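Local coordinates for major royal jelly protein 1 (Apis mellifera, PDB 5YYL) that serves as the most abundant protein of royal jelly, probably nourishing developing larvae, and binds a sterol, 24-methylenecholesterol, at residues 76-81 against 102-107; 125-130 against 135-140. All coordinates share one frame; numbering follows the deposited sequence.

Interaction 1: residues 76-81 against 102-107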
ATOM      1  N   ILE A  76      -6.386 -18.317 -22.529  1.00 29.90           N
ATOM      2  CA  ILE A  76      -6.041 -19.726 -22.633  1.00 28.87           C
ATOM      3  C   ILE A  76      -6.582 -20.167 -23.987  1.00 29.20           C
ATOM      4  O   ILE A  76      -7.791 -20.181 -24.176  1.00 28.64           O
ATOM      5  CB  ILE A  76      -6.733 -20.574 -21.532  1.00 27.99           C
ATOM      6  CG1 ILE A  76      -6.251 -20.201 -20.126  1.00 27.16           C
ATOM      7  CG2 ILE A  76      -6.539 -22.066 -21.780  1.00 27.78           C
ATOM      8  CD1 ILE A  76      -4.836 -20.619 -19.789  1.00 27.01           C
ATOM      9  N   PHE A  77      -5.704 -20.526 -24.924  1.00 29.17           N
ATOM     10  CA  PHE A  77      -6.132 -20.992 -26.251  1.00 27.40           C
ATOM     11  C   PHE A  77      -6.536 -22.453 -26.202  1.00 26.85           C
ATOM     12  O   PHE A  77      -5.976 -23.217 -25.444  1.00 28.07           O
ATOM     13  CB  PHE A  77      -5.060 -20.737 -27.299  1.00 26.80           C
ATOM     14  CG  PHE A  77      -4.811 -19.277 -27.529  1.00 28.47           C
ATOM     15  CD1 PHE A  77      -5.646 -18.528 -28.371  1.00 28.89           C
ATOM     16  CD2 PHE A  77      -3.780 -18.620 -26.871  1.00 29.40           C
ATOM     17  CE1 PHE A  77      -5.434 -17.170 -28.564  1.00 28.56           C
ATOM     18  CE2 PHE A  77      -3.549 -17.258 -27.078  1.00 29.37           C
ATOM     19  CZ  PHE A  77      -4.378 -16.535 -27.929  1.00 29.54           C
ATOM     20  N   VAL A  78      -7.553 -22.821 -26.964  1.00 26.03           N
ATOM     21  CA  VAL A  78      -7.983 -24.213 -27.094  1.00 25.46           C
ATOM     22  C   VAL A  78      -8.321 -24.431 -28.553  1.00 25.64           C
ATOM     23  O   VAL A  78      -9.187 -23.738 -29.075  1.00 27.97           O
ATOM     24  CB  VAL A  78      -9.226 -24.517 -26.238  1.00 25.09           C
ATOM     25  CG1 VAL A  78      -9.673 -25.959 -26.440  1.00 24.97           C
ATOM     26  CG2 VAL A  78      -8.939 -24.245 -24.760  1.00 25.24           C
ATOM     27  N   THR A  79      -7.623 -25.352 -29.220  1.00 25.09           N
ATOM     28  CA  THR A  79      -7.861 -25.608 -30.643  1.00 24.02           C
ATOM     29  C   THR A  79      -8.672 -26.870 -30.813  1.00 24.53           C
ATOM     30  O   THR A  79      -8.462 -27.845 -30.101  1.00 22.11           O
ATOM     31  CB  THR A  79      -6.592 -25.721 -31.493  1.00 22.51           C
ATOM     32  OG1 THR A  79      -5.946 -26.974 -31.248  1.00 21.87           O
ATOM     33  CG2 THR A  79      -5.663 -24.585 -31.237  1.00 22.42           C
ATOM     34  N   MET A  80      -9.598 -26.833 -31.763  1.00 27.71           N
ATOM     35  CA  MET A  80     -10.501 -27.946 -31.982  1.00 31.25           C
ATOM     36  C   MET A  80     -10.260 -28.564 -33.367  1.00 34.06           C
ATOM     37  O   MET A  80     -10.108 -27.841 -34.385  1.00 31.18           O
ATOM     38  CB  MET A  80     -11.948 -27.490 -31.834  1.00 32.06           C
ATOM     39  CG  MET A  80     -12.851 -28.544 -31.209  1.00 33.52           C
ATOM     40  SD  MET A  80     -12.680 -28.826 -29.430  1.00 37.48           S
ATOM     41  CE  MET A  80     -12.321 -27.170 -28.837  1.00 34.68           C
ATOM     42  N   LEU A  81     -10.195 -29.900 -33.377  1.00 36.20           N
ATOM     43  CA  LEU A  81     -10.120 -30.667 -34.621  1.00 36.92           C
ATOM     44  C   LEU A  81     -11.408 -30.419 -35.382  1.00 38.39           C
ATOM     45  O   LEU A  81     -12.500 -30.641 -34.841  1.00 37.08           O
ATOM     46  CB  LEU A  81      -9.990 -32.171 -34.358  1.00 35.55           C
ATOM     47  CG  LEU A  81      -8.676 -32.690 -33.778  1.00 33.86           C
ATOM     48  CD1 LEU A  81      -8.767 -34.178 -33.509  1.00 32.85           C
ATOM     49  CD2 LEU A  81      -7.527 -32.351 -34.704  1.00 34.30           C
ATOM     50  N   PRO A 102     -16.461 -24.368 -19.304  1.00 41.34           N
ATOM     51  CA  PRO A 102     -16.231 -23.036 -19.876  1.00 43.53           C
ATOM     52  C   PRO A 102     -16.530 -22.968 -21.367  1.00 45.19           C
ATOM     53  O   PRO A 102     -16.088 -23.831 -22.117  1.00 48.76           O
ATOM     54  CB  PRO A 102     -14.741 -22.799 -19.621  1.00 41.46           C
ATOM     55  CG  PRO A 102     -14.454 -23.607 -18.417  1.00 40.61           C
ATOM     56  CD  PRO A 102     -15.301 -24.839 -18.537  1.00 40.85           C
ATOM     57  N   LEU A 103     -17.295 -21.969 -21.783  1.00 46.58           N
ATOM     58  CA  LEU A 103     -17.588 -21.808 -23.200  1.00 47.68           C
ATOM     59  C   LEU A 103     -16.342 -21.288 -23.879  1.00 45.89           C
ATOM     60  O   LEU A 103     -15.559 -20.565 -23.274  1.00 45.51           O
ATOM     61  CB  LEU A 103     -18.759 -20.842 -23.442  1.00 49.58           C
ATOM     62  CG  LEU A 103     -20.166 -21.447 -23.584  1.00 50.13           C
ATOM     63  CD1 LEU A 103     -20.548 -22.379 -22.431  1.00 48.15           C
ATOM     64  CD2 LEU A 103     -21.136 -20.284 -23.734  1.00 52.68           C
ATOM     65  N   LEU A 104     -16.186 -21.669 -25.137  1.00 44.99           N
ATOM     66  CA  LEU A 104     -15.117 -21.157 -25.968  1.00 46.59           C
ATOM     67  C   LEU A 104     -15.609 -19.998 -26.775  1.00 47.50           C
ATOM     68  O   LEU A 104     -16.788 -19.814 -26.929  1.00 50.61           O
ATOM     69  CB  LEU A 104     -14.608 -22.233 -26.928  1.00 47.63           C
ATOM     70  CG  LEU A 104     -14.147 -23.553 -26.318  1.00 46.08           C
ATOM     71  CD1 LEU A 104     -13.365 -24.307 -27.377  1.00 47.66           C
ATOM     72  CD2 LEU A 104     -13.306 -23.336 -25.069  1.00 44.73           C
ATOM     73  N   GLN A 105     -14.678 -19.249 -27.329  1.00 46.96           N
ATOM     74  CA  GLN A 105     -14.958 -18.028 -28.048  1.00 46.48           C
ATOM     75  C   GLN A 105     -13.885 -17.960 -29.130  1.00 46.52           C
ATOM     76  O   GLN A 105     -12.698 -17.984 -28.810  1.00 48.33           O
ATOM     77  CB  GLN A 105     -14.855 -16.850 -27.078  1.00 49.80           C
ATOM     78  CG  GLN A 105     -14.738 -15.467 -27.706  1.00 53.43           C
ATOM     79  CD  GLN A 105     -13.915 -14.528 -26.846  1.00 53.58           C
ATOM     80  OE1 GLN A 105     -14.101 -14.469 -25.631  1.00 55.22           O
ATOM     81  NE2 GLN A 105     -12.988 -13.798 -27.471  1.00 53.22           N
ATOM     82  N   PRO A 106     -14.286 -17.895 -30.408  1.00 43.51           N
ATOM     83  CA  PRO A 106     -13.314 -17.899 -31.516  1.00 40.15           C
ATOM     84  C   PRO A 106     -12.296 -16.776 -31.482  1.00 36.67           C
ATOM     85  O   PRO A 106     -12.650 -15.647 -31.162  1.00 41.49           O
ATOM     86  CB  PRO A 106     -14.206 -17.726 -32.747  1.00 41.16           C
ATOM     87  CG  PRO A 106     -15.479 -18.373 -32.345  1.00 42.08           C
ATOM     88  CD  PRO A 106     -15.671 -18.014 -30.900  1.00 41.77           C
ATOM     89  N   TYR A 107     -11.052 -17.080 -31.826  1.00 35.20           N
ATOM     90  CA  TYR A 107      -9.978 -16.075 -31.881  1.00 35.38           C
ATOM     91  C   TYR A 107      -9.530 -15.918 -33.348  1.00 34.66           C
ATOM     92  O   TYR A 107      -9.390 -16.918 -34.040  1.00 32.68           O
ATOM     93  CB  TYR A 107      -8.794 -16.510 -30.993  1.00 33.22           C
ATOM     94  CG  TYR A 107      -7.662 -15.511 -30.890  1.00 30.75           C
ATOM     95  CD1 TYR A 107      -7.675 -14.533 -29.917  1.00 30.87           C
ATOM     96  CD2 TYR A 107      -6.559 -15.565 -31.750  1.00 30.68           C
ATOM     97  CE1 TYR A 107      -6.631 -13.619 -29.784  1.00 31.02           C
ATOM     98  CE2 TYR A 107      -5.515 -14.645 -31.652  1.00 31.00           C
ATOM     99  CZ  TYR A 107      -5.561 -13.681 -30.658  1.00 31.91           C
ATOM    100  OH  TYR A 107      -4.549 -12.763 -30.528  1.00 35.63           O
TER
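Two different first torsions bring Phe77 and Tyr107 together: CG of Phe77 lies beside its backbone N (chi1 -65°), whereas CG of Tyr107 is anti to its own N (chi1 -176°). The result is a T-shaped pair. Phe77 presents its edge, with CE1 sitting 3.5 Å above the plane of the Tyr107 ring and over its centre, while the ring centroids are 4.9 Å apart. The planes stand at 86°, so the tyrosine offers its face to an aromatic C-H.

Farther along strand 75-81, Val78 and Met80 both meet one branch of Leu104. Its CD1 lies 4.2 Å from CG1 of Val78, the two side chains meeting nearly at right angles. Met80, bent at its second and third torsions, brings CE to 3.4 Å from the same CD1 of Leu104. No hydrogen bond joins the two segments; they meet through an aromatic pair and aliphatic side chains. Strand 90-94 runs between them in the sheet, and Leu104 also rests on Asn91 of that strand and on Phe40.

Here side chains of the second strand of an antiparallel meander reach past the third to meet Leu104 of the last strand and Tyr107 just after it, within one four-stranded blade of a beta-propeller.

Interaction 2: residues 125-130 against 135-140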
ATOM      1  N   SER A 125      -4.323 -27.228 -35.845  1.00 35.43           N
ATOM      2  CA  SER A 125      -3.821 -28.476 -35.313  1.00 34.29           C
ATOM      3  C   SER A 125      -2.963 -28.222 -34.068  1.00 33.73           C
ATOM      4  O   SER A 125      -3.120 -28.912 -33.066  1.00 33.28           O
ATOM      5  CB  SER A 125      -3.006 -29.186 -36.396  1.00 35.45           C
ATOM      6  OG  SER A 125      -2.636 -30.481 -35.986  1.00 39.21           O
ATOM      7  N   LYS A 126      -2.090 -27.211 -34.137  1.00 32.32           N
ATOM      8  CA  LYS A 126      -1.123 -26.913 -33.081  1.00 32.65           C
ATOM      9  C   LYS A 126      -0.827 -25.419 -32.991  1.00 29.98           C
ATOM     10  O   LYS A 126      -0.970 -24.702 -33.972  1.00 29.30           O
ATOM     11  CB  LYS A 126       0.174 -27.675 -33.353  1.00 36.27           C
ATOM     12  CG  LYS A 126       0.574 -28.689 -32.291  1.00 40.54           C
ATOM     13  CD  LYS A 126      -0.343 -29.902 -32.265  1.00 43.20           C
ATOM     14  CE  LYS A 126      -0.181 -30.688 -30.956  1.00 47.41           C
ATOM     15  NZ  LYS A 126      -1.325 -31.623 -30.750  1.00 49.23           N
ATOM     16  N   LEU A 127      -0.391 -24.977 -31.816  1.00 28.22           N
ATOM     17  CA  LEU A 127      -0.072 -23.580 -31.540  1.00 27.00           C
ATOM     18  C   LEU A 127       1.314 -23.446 -30.927  1.00 26.50           C
ATOM     19  O   LEU A 127       1.881 -24.397 -30.410  1.00 25.00           O
ATOM     20  CB  LEU A 127      -1.090 -22.964 -30.590  1.00 26.98           C
ATOM     21  CG  LEU A 127      -2.567 -23.052 -30.974  1.00 28.18           C
ATOM     22  CD1 LEU A 127      -3.435 -22.532 -29.822  1.00 27.81           C
ATOM     23  CD2 LEU A 127      -2.876 -22.292 -32.264  1.00 28.28           C
ATOM     24  N   ALA A 128       1.850 -22.240 -31.008  1.00 27.37           N
ATOM     25  CA  ALA A 128       3.145 -21.917 -30.438  1.00 28.69           C
ATOM     26  C   ALA A 128       3.244 -20.419 -30.223  1.00 31.95           C
ATOM     27  O   ALA A 128       2.835 -19.647 -31.092  1.00 35.50           O
ATOM     28  CB  ALA A 128       4.252 -22.378 -31.351  1.00 27.75           C
ATOM     29  N   ILE A 129       3.795 -20.014 -29.080  1.00 31.51           N
ATOM     30  CA  ILE A 129       3.994 -18.612 -28.763  1.00 30.46           C
ATOM     31  C   ILE A 129       5.495 -18.349 -28.587  1.00 33.48           C
ATOM     32  O   ILE A 129       6.195 -19.089 -27.896  1.00 35.01           O
ATOM     33  CB  ILE A 129       3.175 -18.208 -27.532  1.00 28.46           C
ATOM     34  CG1 ILE A 129       1.735 -18.746 -27.676  1.00 27.57           C
ATOM     35  CG2 ILE A 129       3.207 -16.702 -27.376  1.00 28.46           C
ATOM     36  CD1 ILE A 129       0.661 -18.084 -26.819  1.00 26.06           C
ATOM     37  N   ASP A 130       5.985 -17.295 -29.234  1.00 37.80           N
ATOM     38  CA  ASP A 130       7.418 -16.991 -29.262  1.00 41.17           C
ATOM     39  C   ASP A 130       7.756 -15.839 -28.320  1.00 44.83           C
ATOM     40  O   ASP A 130       6.849 -15.239 -27.724  1.00 45.46           O
ATOM     41  CB  ASP A 130       7.895 -16.734 -30.706  1.00 41.82           C
ATOM     42  CG  ASP A 130       7.390 -15.406 -31.311  1.00 43.48           C
ATOM     43  OD1 ASP A 130       6.919 -14.495 -30.593  1.00 45.41           O
ATOM     44  OD2 ASP A 130       7.503 -15.272 -32.549  1.00 44.25           O
ATOM     45  N   LEU A 135       1.633 -15.326 -31.999  1.00 32.76           N
ATOM     46  CA  LEU A 135       0.998 -16.644 -31.930  1.00 30.49           C
ATOM     47  C   LEU A 135       1.101 -17.328 -33.300  1.00 30.30           C
ATOM     48  O   LEU A 135       0.506 -16.868 -34.266  1.00 30.36           O
ATOM     49  CB  LEU A 135      -0.459 -16.516 -31.495  1.00 28.00           C
ATOM     50  CG  LEU A 135      -1.391 -17.715 -31.733  1.00 27.58           C
ATOM     51  CD1 LEU A 135      -0.914 -18.916 -30.943  1.00 28.26           C
ATOM     52  CD2 LEU A 135      -2.828 -17.411 -31.345  1.00 27.76           C
ATOM     53  N   TRP A 136       1.840 -18.435 -33.364  1.00 29.90           N
ATOM     54  CA  TRP A 136       1.978 -19.242 -34.579  1.00 28.71           C
ATOM     55  C   TRP A 136       0.913 -20.307 -34.578  1.00 28.96           C
ATOM     56  O   TRP A 136       0.697 -20.939 -33.549  1.00 30.05           O
ATOM     57  CB  TRP A 136       3.353 -19.895 -34.645  1.00 27.74           C
ATOM     58  CG  TRP A 136       4.448 -18.907 -34.676  1.00 28.47           C
ATOM     59  CD1 TRP A 136       4.975 -18.244 -33.611  1.00 29.19           C
ATOM     60  CD2 TRP A 136       5.164 -18.454 -35.828  1.00 29.82           C
ATOM     61  NE1 TRP A 136       5.986 -17.406 -34.022  1.00 29.85           N
ATOM     62  CE2 TRP A 136       6.123 -17.513 -35.380  1.00 30.57           C
ATOM     63  CE3 TRP A 136       5.103 -18.762 -37.195  1.00 30.27           C
ATOM     64  CZ2 TRP A 136       7.015 -16.873 -36.253  1.00 31.43           C
ATOM     65  CZ3 TRP A 136       5.983 -18.128 -38.064  1.00 31.22           C
ATOM     66  CH2 TRP A 136       6.921 -17.185 -37.590  1.00 31.92           C
ATOM     67  N   VAL A 137       0.245 -20.496 -35.716  1.00 29.05           N
ATOM     68  CA  VAL A 137      -0.820 -21.509 -35.852  1.00 28.92           C
ATOM     69  C   VAL A 137      -0.562 -22.434 -37.032  1.00 29.07           C
ATOM     70  O   VAL A 137      -0.356 -21.976 -38.143  1.00 28.77           O
ATOM     71  CB  VAL A 137      -2.203 -20.873 -36.053  1.00 27.83           C
ATOM     72  CG1 VAL A 137      -3.292 -21.943 -36.079  1.00 28.12           C
ATOM     73  CG2 VAL A 137      -2.474 -19.846 -34.961  1.00 28.31           C
ATOM     74  N   LEU A 138      -0.596 -23.739 -36.777  1.00 30.56           N
ATOM     75  CA  LEU A 138      -0.479 -24.766 -37.817  1.00 30.66           C
ATOM     76  C   LEU A 138      -1.878 -25.211 -38.210  1.00 30.16           C
ATOM     77  O   LEU A 138      -2.466 -26.038 -37.529  1.00 29.48           O
ATOM     78  CB  LEU A 138       0.375 -25.967 -37.332  1.00 29.52           C
ATOM     79  CG  LEU A 138       0.547 -27.146 -38.322  1.00 28.42           C
ATOM     80  CD1 LEU A 138       1.380 -26.757 -39.530  1.00 27.49           C
ATOM     81  CD2 LEU A 138       1.173 -28.355 -37.660  1.00 27.88           C
ATOM     82  N   ASP A 139      -2.405 -24.632 -39.289  1.00 32.51           N
ATOM     83  CA  ASP A 139      -3.654 -25.086 -39.911  1.00 34.74           C
ATOM     84  C   ASP A 139      -3.316 -26.231 -40.858  1.00 34.33           C
ATOM     85  O   ASP A 139      -2.557 -26.039 -41.807  1.00 34.00           O
ATOM     86  CB  ASP A 139      -4.336 -23.933 -40.671  1.00 38.06           C
ATOM     87  CG  ASP A 139      -5.609 -24.367 -41.434  1.00 39.55           C
ATOM     88  OD1 ASP A 139      -6.021 -23.611 -42.349  1.00 39.08           O
ATOM     89  OD2 ASP A 139      -6.215 -25.425 -41.106  1.00 37.90           O
ATOM     90  N   SER A 140      -3.879 -27.407 -40.590  1.00 34.42           N
ATOM     91  CA  SER A 140      -3.600 -28.588 -41.399  1.00 36.77           C
ATOM     92  C   SER A 140      -4.339 -28.544 -42.738  1.00 40.98           C
ATOM     93  O   SER A 140      -3.817 -28.983 -43.773  1.00 45.90           O
ATOM     94  CB  SER A 140      -3.966 -29.856 -40.635  1.00 36.00           C
ATOM     95  OG  SER A 140      -5.329 -29.885 -40.291  1.00 35.50           O
TER
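Leu127 and Val137 run alongside one another, their branched ends on the same face, in the antiparallel beta hairpin that opens a four-stranded propeller blade. CD2 of Leu127 comes 3.7 Å from CG2 of Val137, at a non-hydrogen-bonded pair. Ile129 and Leu135 form the next pair on this face; the CD1 branch of Leu135 reaches diagonally to CB of Leu127 at 4.1 Å as well as to CG1 of Ile129.

The other face carries Ala128 and Trp136, a hydrogen-bonded pair. Their backbones exchange two bonds, Trp136 N to Ala128 O being the straighter at 2.8 Å, and both side chains pack on Val190 of strand 185-192. With CG of Trp136 beside its backbone N (chi1 -61°), the indole stands out from the sheet, its CD1-NE1 edge turned toward the turn and Asp130.

There the flat groups are steeply inclined, carboxylate and ring planes 71° apart. Asp130 OD2 also forms a salt bridge with Arg134 NE, so a single oxygen takes two donors, which probably limits rotation of the carboxylate. The indole N-H points almost straight at it: NE1 of Trp136 lies 3.0 Å from OD2 of Asp130, which is nearly in the ring plane yet receives the bond from above its own carboxylate plane.

Interactions 1 and 2 belong to consecutive sheets, and their centres are 13 Å apart. They meet where Leu127 and Leu135 of the hairpin face strand 75-81. Leu127 CD1 lies 3.5 Å from Phe77 CB and also touches Thr79, while Leu135 CD2 is 3.8 Å from Phe77 CE1 and 3.9 Å from Tyr107 CE2. One leucine methyl thus contacts both partners of the aromatic pair in 76-81 against 102-107, so apolar side chains of the two neighbouring propeller blades meet here. Both contacts are away from the sterol pocket that includes Pro364, Val366, Ile373 and Ile430. An N-acetylglucosamine of the attached glycan lies about 12 Å from the Ser140 side chain.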